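Local coordinates for protein predicted ATPase of the ABC class (Vibrio vulnificus, PDB 5D6A) that binds the ATP analogue AMP-PNP through its P-loop domain and, as an ATPase of the ABC class, probably hydrolyses ATP, at residues A[502-516]-A[545-559]. Numbering follows the deposited sequence.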
# COMPACT_ATOMS: atom_id res chain seq x y z
N GLN A 502 -8.90 3.11 -7.83
CA GLN A 502 -10.30 3.41 -8.09
C GLN A 502 -11.25 2.52 -7.29
O GLN A 502 -12.39 2.91 -7.05
CB GLN A 502 -10.62 3.30 -9.58
CG GLN A 502 -10.15 4.48 -10.40
CD GLN A 502 -10.42 4.29 -11.88
OE1 GLN A 502 -9.95 3.34 -12.48
NE2 GLN A 502 -11.17 5.21 -12.48
N LEU A 503 -10.79 1.33 -6.89
CA LEU A 503 -11.63 0.43 -6.09
C LEU A 503 -12.11 1.13 -4.85
O LEU A 503 -11.37 1.89 -4.22
CB LEU A 503 -10.88 -0.86 -5.71
CG LEU A 503 -10.67 -1.88 -6.82
CD1 LEU A 503 -9.84 -3.06 -6.32
CD2 LEU A 503 -12.00 -2.37 -7.38
N GLU A 504 -13.37 0.88 -4.49
CA GLU A 504 -14.01 1.53 -3.35
C GLU A 504 -14.11 0.65 -2.10
O GLU A 504 -13.76 1.08 -1.01
CB GLU A 504 -15.40 1.99 -3.76
CG GLU A 504 -16.18 2.73 -2.69
CD GLU A 504 -15.55 4.06 -2.31
OE1 GLU A 504 -14.87 4.68 -3.16
OE2 GLU A 504 -15.77 4.51 -1.17
N SER A 505 -14.61 -0.57 -2.27
CA SER A 505 -14.82 -1.47 -1.14
C SER A 505 -14.17 -2.84 -1.29
O SER A 505 -13.93 -3.31 -2.40
CB SER A 505 -16.33 -1.67 -0.93
OG SER A 505 -16.59 -2.61 0.10
N SER A 506 -13.90 -3.47 -0.15
CA SER A 506 -13.34 -4.81 -0.14
C SER A 506 -14.43 -5.77 -0.61
O SER A 506 -14.13 -6.89 -1.02
CB SER A 506 -12.85 -5.20 1.26
OG SER A 506 -13.93 -5.25 2.16
N ASP A 507 -15.69 -5.33 -0.54
CA ASP A 507 -16.82 -6.14 -1.00
C ASP A 507 -16.67 -6.47 -2.47
O ASP A 507 -16.92 -7.60 -2.87
CB ASP A 507 -18.15 -5.41 -0.78
CG ASP A 507 -18.50 -5.25 0.69
OD1 ASP A 507 -17.67 -5.58 1.56
OD2 ASP A 507 -19.62 -4.78 0.98
N GLU A 508 -16.28 -5.49 -3.27
CA GLU A 508 -16.09 -5.75 -4.70
C GLU A 508 -14.84 -6.62 -4.94
O GLU A 508 -14.78 -7.35 -5.92
CB GLU A 508 -16.14 -4.48 -5.57
CG GLU A 508 -15.33 -3.28 -5.12
CD GLU A 508 -15.58 -2.03 -5.96
OE1 GLU A 508 -16.05 -2.15 -7.11
OE2 GLU A 508 -15.29 -0.92 -5.47
N VAL A 509 -13.88 -6.57 -4.02
CA VAL A 509 -12.68 -7.41 -4.13
C VAL A 509 -13.11 -8.87 -3.88
O VAL A 509 -12.65 -9.79 -4.56
CB VAL A 509 -11.57 -7.00 -3.15
CG1 VAL A 509 -10.38 -7.95 -3.25
CG2 VAL A 509 -11.12 -5.57 -3.43
N ASN A 510 -13.99 -9.07 -2.90
CA ASN A 510 -14.52 -10.40 -2.62
C ASN A 510 -15.30 -10.88 -3.83
O ASN A 510 -15.16 -12.03 -4.25
CB ASN A 510 -15.42 -10.41 -1.39
CG ASN A 510 -14.64 -10.36 -0.09
OD1 ASN A 510 -13.58 -10.98 0.04
ND2 ASN A 510 -15.18 -9.67 0.90
N ALA A 511 -16.10 -9.99 -4.40
CA ALA A 511 -16.89 -10.33 -5.58
C ALA A 511 -15.97 -10.72 -6.74
O ALA A 511 -16.30 -11.63 -7.50
CB ALA A 511 -17.78 -9.16 -5.98
N ILE A 512 -14.83 -10.05 -6.86
CA ILE A 512 -13.87 -10.37 -7.91
C ILE A 512 -13.40 -11.81 -7.74
O ILE A 512 -13.32 -12.57 -8.70
CB ILE A 512 -12.66 -9.40 -7.90
CG1 ILE A 512 -13.09 -8.01 -8.41
CG2 ILE A 512 -11.54 -9.91 -8.80
CD1 ILE A 512 -12.04 -6.93 -8.27
N GLY A 513 -13.11 -12.20 -6.50
CA GLY A 513 -12.68 -13.55 -6.21
C GLY A 513 -13.75 -14.58 -6.52
O GLY A 513 -13.45 -15.68 -7.00
N TRP A 514 -15.01 -14.23 -6.26
CA TRP A 514 -16.11 -15.16 -6.54
C TRP A 514 -16.47 -15.24 -8.03
O TRP A 514 -17.15 -16.16 -8.46
CB TRP A 514 -17.31 -14.90 -5.64
CG TRP A 514 -17.00 -15.31 -4.23
CD1 TRP A 514 -16.69 -14.49 -3.18
CD2 TRP A 514 -16.88 -16.65 -3.75
NE1 TRP A 514 -16.42 -15.24 -2.07
CE2 TRP A 514 -16.53 -16.57 -2.38
CE3 TRP A 514 -17.05 -17.91 -4.33
CZ2 TRP A 514 -16.35 -17.70 -1.58
CZ3 TRP A 514 -16.87 -19.04 -3.53
CH2 TRP A 514 -16.52 -18.93 -2.18
N VAL A 515 -15.99 -14.27 -8.82
CA VAL A 515 -16.18 -14.32 -10.27
C VAL A 515 -15.16 -15.31 -10.80
O VAL A 515 -15.47 -16.14 -11.65
CB VAL A 515 -15.99 -12.94 -10.93
CG1 VAL A 515 -15.89 -13.08 -12.45
CG2 VAL A 515 -17.12 -12.00 -10.55
N TRP A 516 -13.94 -15.22 -10.27
CA TRP A 516 -12.86 -16.14 -10.62
C TRP A 516 -13.32 -17.57 -10.35
O TRP A 516 -13.11 -18.46 -11.17
CB TRP A 516 -11.63 -15.83 -9.77
CG TRP A 516 -10.93 -14.54 -10.10
CD1 TRP A 516 -11.41 -13.50 -10.84
CD2 TRP A 516 -9.67 -14.11 -9.59
NE1 TRP A 516 -10.50 -12.48 -10.88
CE2 TRP A 516 -9.42 -12.82 -10.11
CE3 TRP A 516 -8.71 -14.69 -8.76
CZ2 TRP A 516 -8.26 -12.11 -9.84
CZ3 TRP A 516 -7.55 -13.99 -8.48
CH2 TRP A 516 -7.33 -12.70 -9.02
N MSE A 545 -23.14 -16.74 -6.79
CA MSE A 545 -22.11 -16.55 -5.78
C MSE A 545 -22.65 -17.03 -4.47
O MSE A 545 -23.87 -17.11 -4.31
CB MSE A 545 -21.78 -15.07 -5.62
CG MSE A 545 -21.24 -14.48 -6.91
SE MSE A 545 -20.61 -12.64 -6.57
CE MSE A 545 -19.72 -12.39 -8.31
N PRO A 546 -21.77 -17.36 -3.51
CA PRO A 546 -22.29 -17.76 -2.20
C PRO A 546 -23.18 -16.66 -1.65
O PRO A 546 -22.99 -15.49 -1.98
CB PRO A 546 -21.03 -17.92 -1.35
CG PRO A 546 -19.93 -18.16 -2.32
CD PRO A 546 -20.30 -17.42 -3.57
N GLN A 547 -24.13 -17.03 -0.80
CA GLN A 547 -25.06 -16.05 -0.26
C GLN A 547 -24.45 -15.19 0.86
O GLN A 547 -24.95 -15.18 1.99
CB GLN A 547 -26.35 -16.76 0.19
CG GLN A 547 -27.09 -17.40 -0.98
CD GLN A 547 -28.32 -18.19 -0.57
OE1 GLN A 547 -28.43 -18.65 0.57
NE2 GLN A 547 -29.24 -18.37 -1.51
N HIS A 548 -23.37 -14.48 0.54
CA HIS A 548 -22.72 -13.60 1.51
C HIS A 548 -23.33 -12.20 1.44
O HIS A 548 -23.86 -11.80 0.40
CB HIS A 548 -21.21 -13.48 1.27
CG HIS A 548 -20.47 -14.78 1.33
ND1 HIS A 548 -20.69 -15.72 2.32
CD2 HIS A 548 -19.44 -15.25 0.59
CE1 HIS A 548 -19.87 -16.74 2.14
NE2 HIS A 548 -19.10 -16.48 1.10
N GLY A 549 -23.24 -11.46 2.54
CA GLY A 549 -23.77 -10.11 2.61
C GLY A 549 -22.73 -9.03 2.34
O GLY A 549 -23.06 -7.84 2.30
N ASP A 550 -21.48 -9.44 2.15
CA ASP A 550 -20.39 -8.50 1.89
C ASP A 550 -19.81 -8.65 0.48
O ASP A 550 -18.62 -8.92 0.30
CB ASP A 550 -19.30 -8.62 2.98
CG ASP A 550 -18.83 -10.05 3.20
OD1 ASP A 550 -19.47 -10.99 2.67
OD2 ASP A 550 -17.84 -10.25 3.94
N LEU A 551 -20.68 -8.47 -0.51
CA LEU A 551 -20.32 -8.54 -1.92
C LEU A 551 -20.95 -7.36 -2.67
O LEU A 551 -22.09 -6.98 -2.41
CB LEU A 551 -20.81 -9.85 -2.54
CG LEU A 551 -20.23 -11.16 -2.00
CD1 LEU A 551 -20.99 -12.35 -2.58
CD2 LEU A 551 -18.75 -11.27 -2.30
N ALA A 552 -20.18 -6.79 -3.60
CA ALA A 552 -20.64 -5.66 -4.42
C ALA A 552 -20.23 -5.90 -5.87
O ALA A 552 -19.09 -6.31 -6.13
CB ALA A 552 -20.03 -4.36 -3.91
N LYS A 553 -21.14 -5.64 -6.81
CA LYS A 553 -20.84 -5.87 -8.23
C LYS A 553 -19.59 -5.11 -8.67
O LYS A 553 -19.56 -3.89 -8.59
CB LYS A 553 -22.00 -5.49 -9.15
CG LYS A 553 -21.64 -5.65 -10.63
CD LYS A 553 -22.74 -5.22 -11.59
CE LYS A 553 -23.94 -6.14 -11.53
NZ LYS A 553 -24.92 -5.86 -12.61
N PRO A 554 -18.57 -5.85 -9.13
CA PRO A 554 -17.35 -5.23 -9.61
C PRO A 554 -17.43 -4.99 -11.11
O PRO A 554 -18.24 -5.62 -11.79
CB PRO A 554 -16.30 -6.29 -9.32
CG PRO A 554 -17.03 -7.57 -9.54
CD PRO A 554 -18.47 -7.32 -9.18
N ARG A 555 -16.60 -4.08 -11.62
CA ARG A 555 -16.56 -3.82 -13.05
C ARG A 555 -15.82 -4.96 -13.73
O ARG A 555 -14.85 -5.48 -13.18
CB ARG A 555 -15.84 -2.52 -13.36
CG ARG A 555 -16.45 -1.27 -12.74
CD ARG A 555 -15.77 -0.03 -13.30
NE ARG A 555 -14.35 0.01 -12.98
CZ ARG A 555 -13.50 0.91 -13.47
NH1 ARG A 555 -13.91 1.84 -14.33
NH2 ARG A 555 -12.22 0.87 -13.11
N PRO A 556 -16.26 -5.36 -14.94
CA PRO A 556 -15.56 -6.41 -15.67
C PRO A 556 -14.09 -6.07 -15.88
O PRO A 556 -13.22 -6.94 -15.79
CB PRO A 556 -16.29 -6.45 -17.02
CG PRO A 556 -17.66 -5.95 -16.72
CD PRO A 556 -17.53 -4.97 -15.59
N ILE A 557 -13.82 -4.79 -16.16
CA ILE A 557 -12.46 -4.33 -16.38
C ILE A 557 -11.61 -4.49 -15.11
O ILE A 557 -10.40 -4.73 -15.20
CB ILE A 557 -12.43 -2.86 -16.89
CG1 ILE A 557 -11.02 -2.49 -17.36
CG2 ILE A 557 -12.93 -1.90 -15.82
CD1 ILE A 557 -10.94 -1.11 -17.98
N ASP A 558 -12.23 -4.38 -13.94
CA ASP A 558 -11.50 -4.54 -12.68
C ASP A 558 -11.18 -6.01 -12.40
O ASP A 558 -10.12 -6.32 -11.86
CB ASP A 558 -12.27 -3.91 -11.52
CG ASP A 558 -12.30 -2.38 -11.60
OD1 ASP A 558 -11.37 -1.79 -12.17
OD2 ASP A 558 -13.25 -1.77 -11.06
N VAL A 559 -12.09 -6.91 -12.76
CA VAL A 559 -11.87 -8.35 -12.58
C VAL A 559 -10.66 -8.76 -13.41
O VAL A 559 -9.80 -9.52 -12.95
CB VAL A 559 -13.09 -9.18 -13.02
CG1 VAL A 559 -12.81 -10.67 -12.89
CG2 VAL A 559 -14.31 -8.81 -12.19
O HOH W 1 -14.90 -3.26 -9.37
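One water molecule joins Glu508 to Asp558 and Arg555: it donates to Glu508 OE1 and to Asp558 OD2, each 2.8 Å from the water oxygen, and accepts from the backbone Arg555 N. Asp558 OD2 also receives Arg555 NE in a salt bridge of 2.8 Å. The bend of Arg555 at chi3 (-62°) brings NE and NH2 side-on against the Asp558 carboxylate, with Ile557 CG2 over the guanidinium face, while NH2 reaches Gln502 OE1 in a weak bond, amide and guanidinium planes perpendicular. Arg555 NH1 and Gln502 NE2 both bond to Ala300 O, tying this corner to the P-loop domain; Gln502 NE2 also bonds to Glu279 O. The other oxygen of Glu508, OE2, accepts from the backbone N of Glu504 and of Ser505; Ser505 and Glu508 form a capping box.

In this MRB1590 C-terminal domain, residues 545-555 run as a loop along helix 506-519, held by a weak Ala552 N to Asp507 O bond. Leu551 CD2 lies 3.6 Å from Asn510 CB, and the Pro554 ring packs on Ala511 and Ile512. Asp507 meets Asp550, whose carboxylate pairs with Arg72 and Arg143; Asp507 OD2 bonds to Ser119. Pro546 CG stands 3.3 Å from the centroid of the Trp514 six-membered ring, a CH-pi contact; the edge of His548 meets the face of the Trp514 five-membered ring in an offset edge-to-face pair, planes at 61°. Met545, a selenomethionine, packs CE on Val515 CG2. Glu508 OE1 and Asp558 OD2 are 4.9 Å apart, and the bridging water, with Arg555, probably offsets their repulsion.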